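PDB 3TAW: hypothetical glycoside hydrolase from Parabacteroides distasonis, which is of unknown function but has the all-beta, propeller-like architecture expected of its glycoside hydrolase-related family. Local coordinates for residues Y329-Y335 and V347-Q353; G16-P20 and F304-D309; N196-Y202 and F288-T294. All blocks are in the same frame, centred on the assembly; numbering follows the deposited sequence.

Overall arrangement
Interactions 1 and 2 are neighbours, with centres about 13 Å apart, and they touch: the backbone of Glu-18 pairs with that of Val-349, and Phe-17 packs on Ser-350. Interaction 3 lies about 25 Å from interaction 1 and 29 Å from interaction 2, centre to centre. Along the chain, 16-20 comes first, interaction 3 follows, 304-309 then completes interaction 2, and interaction 1 comes last. Interaction 1 lies largely on the final three-stranded sheet, 322-350, and the residues just after it. Interaction 2 joins 16-20, which packs on that sheet, to 304-309, which packs on strand 281-288. Interaction 3 joins strand 199-203 to the 281-299 hairpin, consistent with contacts between neighbouring propeller blades.

Interaction 1: residues Y329-Y335 and V347-Q353. With EDO (1,2-ethanediol), chain J.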
loop_
_atom_site.group_PDB
_atom_site.type_symbol
_atom_site.label_atom_id
_atom_site.label_comp_id
_atom_site.label_asym_id
_atom_site.label_seq_id
_atom_site.Cartn_x
_atom_site.Cartn_y
_atom_site.Cartn_z
ATOM N N TYR A 329 -0.090 14.643 2.246
ATOM C CA TYR A 329 -0.420 15.898 2.890
ATOM C C TYR A 329 -0.324 16.981 1.817
ATOM O O TYR A 329 0.772 17.265 1.306
ATOM C CB TYR A 329 0.574 16.174 4.015
ATOM C CG TYR A 329 0.213 17.383 4.810
ATOM C CD1 TYR A 329 -0.892 17.368 5.640
ATOM C CD2 TYR A 329 0.948 18.560 4.704
ATOM C CE1 TYR A 329 -1.254 18.482 6.377
ATOM C CE2 TYR A 329 0.597 19.678 5.441
ATOM C CZ TYR A 329 -0.510 19.631 6.256
ATOM O OH TYR A 329 -0.879 20.726 6.997
ATOM N N TYR A 330 -1.466 17.560 1.457
ATOM C CA TYR A 330 -1.567 18.442 0.273
ATOM C C TYR A 330 -2.547 19.550 0.602
ATOM O O TYR A 330 -3.608 19.283 1.154
ATOM C CB TYR A 330 -2.087 17.640 -0.910
ATOM C CG TYR A 330 -2.054 18.348 -2.238
ATOM C CD1 TYR A 330 -0.867 18.512 -2.919
ATOM C CD2 TYR A 330 -3.222 18.798 -2.836
ATOM C CE1 TYR A 330 -0.823 19.150 -4.166
ATOM C CE2 TYR A 330 -3.210 19.414 -4.081
ATOM C CZ TYR A 330 -2.006 19.600 -4.745
ATOM O OH TYR A 330 -1.962 20.237 -5.988
ATOM N N ARG A 331 -2.183 20.785 0.291
ATOM C CA ARG A 331 -3.056 21.933 0.575
ATOM C C ARG A 331 -3.601 21.868 2.010
ATOM O O ARG A 331 -4.787 22.021 2.256
ATOM C CB ARG A 331 -4.204 21.996 -0.440
ATOM C CG ARG A 331 -3.743 22.173 -1.851
ATOM C CD ARG A 331 -4.934 22.135 -2.858
ATOM N NE ARG A 331 -5.910 23.201 -2.606
ATOM C CZ ARG A 331 -6.993 23.419 -3.352
ATOM N NH1 ARG A 331 -7.250 22.658 -4.421
ATOM N NH2 ARG A 331 -7.830 24.398 -3.030
ATOM N N ASN A 332 -2.701 21.601 2.943
ATOM C CA ASN A 332 -2.982 21.636 4.374
ATOM C C ASN A 332 -3.972 20.595 4.898
ATOM O O ASN A 332 -4.503 20.727 6.020
ATOM C CB ASN A 332 -3.351 23.062 4.805
ATOM C CG ASN A 332 -2.145 23.985 4.757
ATOM O OD1 ASN A 332 -1.216 23.833 5.550
ATOM N ND2 ASN A 332 -2.136 24.899 3.833
ATOM N N LYS A 333 -4.171 19.539 4.120
ATOM C CA LYS A 333 -5.031 18.422 4.539
ATOM C C LYS A 333 -4.394 17.071 4.183
ATOM O O LYS A 333 -3.533 16.975 3.299
ATOM C CB LYS A 333 -6.394 18.508 3.837
ATOM C CG LYS A 333 -7.219 19.773 4.115
ATOM C CD LYS A 333 -8.520 19.740 3.289
ATOM C CE LYS A 333 -9.446 20.926 3.560
ATOM N NZ LYS A 333 -10.445 20.634 4.639
ATOM N N TRP A 334 -4.879 16.016 4.830
ATOM C CA TRP A 334 -4.466 14.665 4.488
ATOM C C TRP A 334 -5.483 14.035 3.557
ATOM O O TRP A 334 -6.676 14.058 3.846
ATOM C CB TRP A 334 -4.372 13.816 5.733
ATOM C CG TRP A 334 -3.297 14.228 6.644
ATOM C CD1 TRP A 334 -3.419 15.041 7.720
ATOM C CD2 TRP A 334 -1.922 13.843 6.578
ATOM N NE1 TRP A 334 -2.203 15.210 8.330
ATOM C CE2 TRP A 334 -1.266 14.473 7.668
ATOM C CE3 TRP A 334 -1.179 13.052 5.709
ATOM C CZ2 TRP A 334 0.091 14.329 7.902
ATOM C CZ3 TRP A 334 0.191 12.900 5.955
ATOM C CH2 TRP A 334 0.796 13.552 7.049
ATOM N N TYR A 335 -4.990 13.489 2.446
ATOM C CA TYR A 335 -5.790 12.759 1.488
ATOM C C TYR A 335 -5.355 11.296 1.515
ATOM O O TYR A 335 -4.193 10.979 1.246
ATOM C CB TYR A 335 -5.601 13.337 0.082
ATOM C CG TYR A 335 -6.153 14.733 -0.063
ATOM C CD1 TYR A 335 -5.425 15.838 0.366
ATOM C CD2 TYR A 335 -7.418 14.953 -0.598
ATOM C CE1 TYR A 335 -5.941 17.121 0.249
ATOM C CE2 TYR A 335 -7.942 16.234 -0.719
ATOM C CZ TYR A 335 -7.188 17.325 -0.292
ATOM O OH TYR A 335 -7.710 18.628 -0.390
ATOM N N VAL A 347 -11.363 8.188 -1.919
ATOM C CA VAL A 347 -10.611 9.143 -1.111
ATOM C C VAL A 347 -11.379 9.505 0.174
ATOM O O VAL A 347 -12.606 9.603 0.183
ATOM C CB VAL A 347 -10.243 10.423 -1.915
ATOM C CG1 VAL A 347 -11.480 11.281 -2.251
ATOM C CG2 VAL A 347 -9.171 11.233 -1.178
ATOM N N ALA A 348 -10.641 9.688 1.259
ATOM C CA ALA A 348 -11.162 10.322 2.469
ATOM C C ALA A 348 -10.153 11.412 2.874
ATOM O O ALA A 348 -8.948 11.306 2.598
ATOM C CB ALA A 348 -11.378 9.288 3.610
ATOM N N VAL A 349 -10.654 12.460 3.517
ATOM C CA VAL A 349 -9.861 13.669 3.771
ATOM C C VAL A 349 -9.940 13.991 5.243
ATOM O O VAL A 349 -10.990 13.814 5.861
ATOM C CB VAL A 349 -10.339 14.845 2.890
ATOM C CG1 VAL A 349 -9.439 16.080 3.054
ATOM C CG2 VAL A 349 -10.360 14.418 1.425
ATOM N N SER A 350 -8.809 14.375 5.829
ATOM C CA SER A 350 -8.764 14.815 7.226
ATOM C C SER A 350 -7.990 16.124 7.390
ATOM O O SER A 350 -7.030 16.385 6.667
ATOM C CB SER A 350 -8.081 13.763 8.088
ATOM O OG SER A 350 -7.976 14.219 9.438
ATOM N N ASP A 351 -8.417 16.900 8.383
ATOM C CA ASP A 351 -7.807 18.175 8.723
ATOM C C ASP A 351 -6.864 18.034 9.926
ATOM O O ASP A 351 -6.220 19.008 10.320
ATOM C CB ASP A 351 -8.902 19.196 9.037
ATOM C CG ASP A 351 -9.657 19.652 7.790
ATOM O OD1 ASP A 351 -9.010 20.030 6.799
ATOM O OD2 ASP A 351 -10.896 19.648 7.801
ATOM N N LYS A 352 -6.768 16.827 10.487
ATOM C CA LYS A 352 -6.012 16.602 11.721
ATOM C C LYS A 352 -4.550 16.953 11.533
ATOM O O LYS A 352 -3.942 16.575 10.544
ATOM C CB LYS A 352 -6.115 15.155 12.201
ATOM C CG LYS A 352 -5.496 14.963 13.618
ATOM C CD LYS A 352 -5.900 13.673 14.254
ATOM C CE LYS A 352 -5.424 13.532 15.742
ATOM N NZ LYS A 352 -6.089 12.336 16.404
ATOM N N GLN A 353 -3.977 17.665 12.493
ATOM C CA GLN A 353 -2.581 18.014 12.374
ATOM C C GLN A 353 -1.807 17.157 13.378
ATOM O O GLN A 353 -2.069 17.178 14.564
ATOM C CB GLN A 353 -2.363 19.529 12.528
ATOM C CG GLN A 353 -3.172 20.417 11.479
ATOM C CD GLN A 353 -2.842 20.187 9.969
ATOM O OE1 GLN A 353 -1.676 20.234 9.539
ATOM N NE2 GLN A 353 -3.888 20.011 9.158
HETATM C C1 EDO J . 1.568 20.804 0.587
HETATM O O1 EDO J . 0.687 21.047 -0.536
HETATM C C2 EDO J . 0.784 20.767 1.903
HETATM O O2 EDO J . 0.061 21.986 2.174
HETATM O O HOH W 1 -6.667 21.608 7.201
HETATM O O HOH W 2 -11.877 18.561 5.678
HETATM O O HOH W 3 -0.102 17.285 9.978
#
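The backbone oxygen of Asn-332 is gripped by two donors. Gln-353 NE2 meets Asn-332 O at 3.3 Å from above the carbonyl plane, and a water, which also donates to Asp-351, lies 2.6 Å from Asn-332 O. A bend at chi2 (-61°) folds the Gln-353 amide back so that NE2 also donates to Asp-351 O, at 2.8 Å. Gln-353 OE1, at the amide's other end, takes a weak bond from Tyr-329 OH at 2.7 Å; the two side chains cross nearly at a right angle, with ring and amide planes 63° apart. CD1 of the Tyr-329 ring points onto one face of the Trp-334 indole, over its centre. A type I' turn from Tyr-330 to Lys-333 links strand 322-330 to strand 333-340, which pairs with 344-350 to complete a three-stranded antiparallel sheet. Trp-334 and Ser-350 form a hydrogen-bonded pair, with Trp-334 N to Ser-350 O at 2.9 Å. Tyr-335 and Val-349 follow as a non-hydrogen-bonded pair: Val-349 CG1 sits over the tyrosine face, 4.2 Å from the Tyr-335 ring centroid, in a CH-pi contact, while Val-349 CG2 packs against Tyr-335 CD2. At the exposed end, Lys-333 and Asp-351 run side by side. In one of the two deposited conformers of Asp-351, Lys-333 NZ reaches the syn lone pair of Asp-351 OD1 at 2.7 Å in a salt bridge. Ser-350 OG accepts from Lys-352 N in an ST turn and also bonds Asp-15 O, while Lys-352 NZ pairs with the Asp-15 carboxylate. A bound 1,2-ethanediol accepts from the turn nitrogens of Arg-331 and Asn-332.

Interaction 2: residues G16-P20 and F304-D309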
loop_
_atom_site.group_PDB
_atom_site.type_symbol
_atom_site.label_atom_id
_atom_site.label_comp_id
_atom_site.label_asym_id
_atom_site.label_seq_id
_atom_site.Cartn_x
_atom_site.Cartn_y
_atom_site.Cartn_z
ATOM N N GLY A 16 -10.131 11.588 11.972
ATOM C CA GLY A 16 -10.822 12.745 11.425
ATOM C C GLY A 16 -11.121 12.612 9.929
ATOM O O GLY A 16 -11.487 13.591 9.281
ATOM N N PHE A 17 -10.978 11.407 9.378
ATOM C CA PHE A 17 -11.222 11.219 7.949
ATOM C C PHE A 17 -12.708 11.240 7.615
ATOM O O PHE A 17 -13.531 10.693 8.358
ATOM C CB PHE A 17 -10.587 9.927 7.438
ATOM C CG PHE A 17 -9.120 10.040 7.235
ATOM C CD1 PHE A 17 -8.621 10.778 6.177
ATOM C CD2 PHE A 17 -8.228 9.446 8.125
ATOM C CE1 PHE A 17 -7.252 10.899 5.980
ATOM C CE2 PHE A 17 -6.867 9.560 7.941
ATOM C CZ PHE A 17 -6.365 10.291 6.870
ATOM N N GLU A 18 -13.035 11.899 6.510
ATOM C CA GLU A 18 -14.404 11.946 6.009
ATOM C C GLU A 18 -14.367 11.776 4.501
ATOM O O GLU A 18 -13.548 12.385 3.819
ATOM C CB GLU A 18 -15.069 13.285 6.326
ATOM C CG GLU A 18 -14.947 13.702 7.769
ATOM C CD GLU A 18 -15.819 14.885 8.129
ATOM O OE1 GLU A 18 -16.410 15.516 7.227
ATOM O OE2 GLU A 18 -15.928 15.168 9.337
ATOM N N ARG A 19 -15.251 10.934 3.987
ATOM C CA ARG A 19 -15.464 10.845 2.544
ATOM C C ARG A 19 -16.130 12.133 2.068
ATOM O O ARG A 19 -17.184 12.491 2.573
ATOM C CB ARG A 19 -16.401 9.680 2.224
ATOM C CG ARG A 19 -15.883 8.314 2.636
ATOM C CD ARG A 19 -17.030 7.314 2.736
ATOM N NE ARG A 19 -16.588 5.946 3.010
ATOM C CZ ARG A 19 -16.266 5.490 4.216
ATOM N NH1 ARG A 19 -16.330 6.278 5.285
ATOM N NH2 ARG A 19 -15.886 4.231 4.377
ATOM N N PRO A 20 -15.541 12.839 1.094
ATOM C CA PRO A 20 -16.245 14.046 0.618
ATOM C C PRO A 20 -17.561 13.659 -0.000
ATOM O O PRO A 20 -17.621 12.676 -0.744
ATOM C CB PRO A 20 -15.290 14.622 -0.444
ATOM C CG PRO A 20 -13.949 14.010 -0.110
ATOM C CD PRO A 20 -14.272 12.621 0.375
ATOM N N PHE A 304 -10.600 2.789 12.056
ATOM C CA PHE A 304 -10.852 4.219 11.844
ATOM C C PHE A 304 -11.560 4.413 10.502
ATOM O O PHE A 304 -12.032 5.494 10.224
ATOM C CB PHE A 304 -9.588 5.061 11.905
ATOM C CG PHE A 304 -8.691 4.920 10.720
ATOM C CD1 PHE A 304 -7.782 3.891 10.641
ATOM C CD2 PHE A 304 -8.733 5.833 9.687
ATOM C CE1 PHE A 304 -6.964 3.752 9.540
ATOM C CE2 PHE A 304 -7.902 5.718 8.590
ATOM C CZ PHE A 304 -7.007 4.670 8.517
ATOM N N LEU A 305 -11.633 3.358 9.700
ATOM C CA LEU A 305 -12.339 3.381 8.411
ATOM C C LEU A 305 -12.900 1.983 8.170
ATOM O O LEU A 305 -12.194 1.011 8.377
ATOM C CB LEU A 305 -11.378 3.749 7.291
ATOM C CG LEU A 305 -11.957 4.152 5.923
ATOM C CD1 LEU A 305 -12.603 5.543 5.990
ATOM C CD2 LEU A 305 -10.843 4.130 4.855
ATOM N N GLN A 306 -14.156 1.887 7.739
ATOM C CA GLN A 306 -14.778 0.589 7.463
ATOM C C GLN A 306 -15.661 0.695 6.221
ATOM O O GLN A 306 -16.088 1.797 5.865
ATOM C CB GLN A 306 -15.611 0.108 8.672
ATOM C CG GLN A 306 -16.862 0.932 8.948
ATOM C CD GLN A 306 -17.753 0.328 10.041
ATOM O OE1 GLN A 306 -17.978 0.965 11.058
ATOM N NE2 GLN A 306 -18.242 -0.885 9.837
ATOM N N PRO A 307 -15.896 -0.437 5.539
ATOM C CA PRO A 307 -16.797 -0.381 4.376
ATOM C C PRO A 307 -18.171 0.172 4.754
ATOM O O PRO A 307 -18.807 -0.304 5.710
ATOM C CB PRO A 307 -16.866 -1.825 3.916
ATOM C CG PRO A 307 -15.570 -2.409 4.344
ATOM C CD PRO A 307 -15.306 -1.782 5.695
ATOM N N THR A 308 -18.608 1.176 4.001
ATOM C CA THR A 308 -19.827 1.923 4.305
ATOM C C THR A 308 -20.692 2.064 3.065
ATOM O O THR A 308 -21.862 1.669 3.080
ATOM C CB THR A 308 -19.473 3.293 4.877
ATOM O OG1 THR A 308 -18.630 3.096 6.039
ATOM C CG2 THR A 308 -20.735 4.085 5.262
ATOM N N ASP A 309 -20.126 2.612 1.992
ATOM C CA ASP A 309 -20.839 2.680 0.713
ATOM C C ASP A 309 -20.906 1.298 0.047
ATOM O O ASP A 309 -20.070 0.437 0.301
ATOM C CB ASP A 309 -20.201 3.726 -0.211
ATOM C CG ASP A 309 -20.406 5.134 0.298
ATOM O OD1 ASP A 309 -21.489 5.371 0.868
ATOM O OD2 ASP A 309 -19.501 5.996 0.164
HETATM O O HOH W 4 -10.936 8.595 10.718
HETATM O O HOH W 5 -15.776 4.527 7.856
#
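Phe-17 and Phe-304 meet obliquely, their ring planes 44° apart and their centroids separated by 6.0 Å. The touching atoms are Phe-17 CD2 and Phe-304 CE2, 3.8 Å apart. The Phe-304 ring reaches this position with CG set between its backbone N and carbonyl carbon (chi1 73°). The Arg-19 chain stretches from CG to NE and lays its guanidinium along 305-309. Thr-308 CB lies over one face, 3.7 Å above the Arg-19 guanidinium plane, and Leu-305 CD1 approaches the NH1 and NH2 end. At the edge, Arg-19 NH2 makes a weak, bent bond to Gln-306 O at 2.9 Å. That oxygen also accepts from Thr-308 OG1, and a water held by Arg-19 NH1 and Gln-306 N adds a second link. The Asp-309 carboxylate slides past in the opposite direction, its plane 80° from the guanidinium; with Arg-19 NE and Asp-309 OD2 4.1 Å apart, beyond salt-bridge distance, the opposite charges probably attract weakly. The salt-bridge partner of Arg-19 is Glu-312 of helix 310-313, which also accepts from the nitrogens of Thr-308 and Asp-309. Phe-17 and Phe-304 both rest on Leu-336 of strand 333-340, with Phe-17 also against strand 344-350 and Phe-304 against strand 281-288.

Interaction 3: residues N196-Y202 and F288-T294; sequences NGKYFMY and FDVNNPT. With EDO (1,2-ethanediol), chain S; EDO (1,2-ethanediol), chain H; EDO (1,2-ethanediol), chain Q.
Two hydrogen bonds join 196-202 to the 288-294 loop. Asn-196 ND2 donates to Asn-291 O at 2.7 Å, the acceptor lying in the plane of the asparagine amide. Tyr-202 OH donates to Pro-293 O at 2.8 Å, in the carbonyl plane and on a lone pair. The aromatic contacts are made by Tyr-202 and Phe-288, whose side chains run past each other in opposite directions into an offset stack, centroids 4.5 Å apart and planes at 24°; Tyr-202 CE2 sits over the phenylalanine face. With CG anti to the backbone N (chi1 -163°), Phe-200 presents a face to Pro-293, whose CG lies 4.0 Å from the Phe-200 ring centroid in a CH-pi contact. Within the loop, the bonds from Asn-291 N to Asp-289 OD2 and from Thr-294 N to Asn-292 OD1 make Asx turns, with Asn-292 N and Thr-294 OG1 as further donors. One 1,2-ethanediol bridges Asn-196 N and Val-290 O. Stacking on Phe-288 and the bond to Pro-293 O probably help to fix the tilt of the buried Tyr-202 ring, so the contact is mainly aromatic and apolar inside, with one buried hydrogen bond, and polar at the exposed Asn-196 end.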
loop_
_atom_site.group_PDB
_atom_site.type_symbol
_atom_site.label_atom_id
_atom_site.label_comp_id
_atom_site.label_asym_id
_atom_site.label_seq_id
_atom_site.Cartn_x
_atom_site.Cartn_y
_atom_site.Cartn_z
ATOM N N ASN A 196 17.455 5.379 13.518
ATOM C CA ASN A 196 18.748 4.898 14.002
ATOM C C ASN A 196 19.761 4.657 12.877
ATOM O O ASN A 196 20.473 3.666 12.865
ATOM C CB ASN A 196 18.541 3.643 14.855
ATOM C CG ASN A 196 17.737 3.934 16.106
ATOM O OD1 ASN A 196 17.934 4.983 16.762
ATOM N ND2 ASN A 196 16.834 3.025 16.454
ATOM N N GLY A 197 19.786 5.575 11.914
ATOM C CA GLY A 197 20.760 5.557 10.826
ATOM C C GLY A 197 20.471 4.629 9.652
ATOM O O GLY A 197 21.295 4.519 8.757
ATOM N N LYS A 198 19.347 3.918 9.679
ATOM C CA LYS A 198 18.970 2.987 8.620
ATOM C C LYS A 198 17.597 3.336 8.076
ATOM O O LYS A 198 16.751 3.834 8.801
ATOM C CB LYS A 198 18.918 1.539 9.131
ATOM C CG LYS A 198 20.298 0.998 9.561
ATOM C CD LYS A 198 20.466 -0.469 9.174
ATOM C CE LYS A 198 21.924 -0.943 9.308
ATOM N NZ LYS A 198 22.340 -1.812 8.135
ATOM N N TYR A 199 17.383 3.037 6.806
ATOM C CA TYR A 199 16.030 3.104 6.263
ATOM C C TYR A 199 15.251 1.969 6.898
ATOM O O TYR A 199 15.817 0.922 7.222
ATOM C CB TYR A 199 16.047 2.986 4.755
ATOM C CG TYR A 199 16.784 4.135 4.122
ATOM C CD1 TYR A 199 16.244 5.408 4.134
ATOM C CD2 TYR A 199 18.030 3.958 3.540
ATOM C CE1 TYR A 199 16.902 6.472 3.566
ATOM C CE2 TYR A 199 18.709 5.041 2.971
ATOM C CZ TYR A 199 18.128 6.290 2.990
ATOM O OH TYR A 199 18.766 7.388 2.421
ATOM N N PHE A 200 13.954 2.169 7.080
ATOM C CA PHE A 200 13.145 1.207 7.822
ATOM C C PHE A 200 11.792 1.041 7.161
ATOM O O PHE A 200 11.212 2.003 6.695
ATOM C CB PHE A 200 12.943 1.691 9.273
ATOM C CG PHE A 200 12.480 0.614 10.228
ATOM C CD1 PHE A 200 11.142 0.334 10.375
ATOM C CD2 PHE A 200 13.391 -0.099 10.998
ATOM C CE1 PHE A 200 10.704 -0.658 11.252
ATOM C CE2 PHE A 200 12.956 -1.096 11.868
ATOM C CZ PHE A 200 11.623 -1.368 11.999
HETATM N N MSE A 201 11.289 -0.190 7.124
HETATM C CA MSE A 201 9.909 -0.386 6.725
HETATM C C MSE A 201 9.233 -1.456 7.561
HETATM O O MSE A 201 9.887 -2.347 8.122
HETATM C CB MSE A 201 9.797 -0.708 5.227
HETATM C CG MSE A 201 10.457 -1.986 4.820
HETATM SE SE MSE A 201 10.372 -2.276 2.902
HETATM C CE MSE A 201 10.872 -4.140 2.971
ATOM N N TYR A 202 7.918 -1.299 7.681
ATOM C CA TYR A 202 7.023 -2.339 8.178
ATOM C C TYR A 202 6.494 -3.029 6.934
ATOM O O TYR A 202 6.227 -2.364 5.907
ATOM C CB TYR A 202 5.880 -1.735 9.023
ATOM C CG TYR A 202 6.407 -0.961 10.191
ATOM C CD1 TYR A 202 6.721 0.392 10.068
ATOM C CD2 TYR A 202 6.628 -1.574 11.417
ATOM C CE1 TYR A 202 7.243 1.109 11.136
ATOM C CE2 TYR A 202 7.168 -0.861 12.496
ATOM C CZ TYR A 202 7.475 0.474 12.345
ATOM O OH TYR A 202 8.000 1.214 13.382
ATOM N N PHE A 288 4.498 2.903 17.008
ATOM C CA PHE A 288 5.750 2.343 17.491
ATOM C C PHE A 288 6.647 3.423 18.069
ATOM O O PHE A 288 6.548 4.606 17.725
ATOM C CB PHE A 288 6.506 1.638 16.356
ATOM C CG PHE A 288 5.805 0.415 15.832
ATOM C CD1 PHE A 288 6.029 -0.807 16.403
ATOM C CD2 PHE A 288 4.888 0.505 14.781
ATOM C CE1 PHE A 288 5.370 -1.938 15.934
ATOM C CE2 PHE A 288 4.231 -0.636 14.313
ATOM C CZ PHE A 288 4.478 -1.842 14.903
ATOM N N ASP A 289 7.521 3.016 18.965
ATOM C CA ASP A 289 8.451 3.941 19.584
ATOM C C ASP A 289 9.483 4.470 18.553
ATOM O O ASP A 289 9.926 3.735 17.684
ATOM C CB ASP A 289 9.143 3.243 20.735
ATOM C CG ASP A 289 10.107 4.142 21.465
ATOM O OD1 ASP A 289 9.622 4.939 22.310
ATOM O OD2 ASP A 289 11.331 4.004 21.210
ATOM N N VAL A 290 9.848 5.742 18.651
ATOM C CA VAL A 290 10.770 6.351 17.691
ATOM C C VAL A 290 12.209 5.848 17.798
ATOM O O VAL A 290 12.953 5.882 16.805
ATOM C CB VAL A 290 10.745 7.897 17.761
ATOM C CG1 VAL A 290 9.321 8.415 17.527
ATOM C CG2 VAL A 290 11.318 8.395 19.089
ATOM N N ASN A 291 12.600 5.391 18.990
ATOM C CA ASN A 291 13.966 4.927 19.243
ATOM C C ASN A 291 14.123 3.417 19.070
ATOM O O ASN A 291 15.163 2.944 18.621
ATOM C CB ASN A 291 14.386 5.371 20.642
ATOM C CG ASN A 291 14.483 6.888 20.753
ATOM O OD1 ASN A 291 13.809 7.527 21.585
ATOM N ND2 ASN A 291 15.269 7.473 19.877
ATOM N N ASN A 292 13.091 2.672 19.473
ATOM C CA ASN A 292 12.960 1.240 19.198
ATOM C C ASN A 292 11.726 1.008 18.311
ATOM O O ASN A 292 10.614 0.813 18.827
ATOM C CB ASN A 292 12.821 0.458 20.504
ATOM C CG ASN A 292 12.692 -1.047 20.273
ATOM O OD1 ASN A 292 12.605 -1.497 19.130
ATOM N ND2 ASN A 292 12.677 -1.840 21.376
ATOM N N PRO A 293 11.908 1.012 16.975
ATOM C CA PRO A 293 10.775 0.959 16.084
ATOM C C PRO A 293 10.069 -0.400 16.025
ATOM O O PRO A 293 9.099 -0.528 15.303
ATOM C CB PRO A 293 11.386 1.322 14.718
ATOM C CG PRO A 293 12.816 0.860 14.845
ATOM C CD PRO A 293 13.188 1.150 16.241
ATOM N N THR A 294 10.547 -1.396 16.770
ATOM C CA THR A 294 9.821 -2.658 16.910
ATOM C C THR A 294 8.943 -2.679 18.181
ATOM O O THR A 294 8.194 -3.637 18.411
ATOM C CB THR A 294 10.774 -3.878 16.948
ATOM O OG1 THR A 294 11.609 -3.850 18.109
ATOM C CG2 THR A 294 11.618 -3.955 15.665
HETATM C C1 EDO S . 15.850 7.464 15.959
HETATM O O1 EDO S . 16.470 7.732 14.690
HETATM C C2 EDO S . 14.704 8.438 16.197
HETATM O O2 EDO S . 13.702 8.245 15.189
HETATM C C1 EDO H . 7.794 8.395 21.089
HETATM O O1 EDO H . 8.475 7.170 20.831
HETATM C C2 EDO H . 6.879 8.267 22.294
HETATM O O2 EDO H . 7.670 7.832 23.412
HETATM C C1 EDO Q . 17.359 0.397 12.560
HETATM O O1 EDO Q . 17.959 -0.802 13.080
HETATM C C2 EDO Q . 16.190 0.824 13.443
HETATM O O2 EDO Q . 16.488 0.740 14.850
#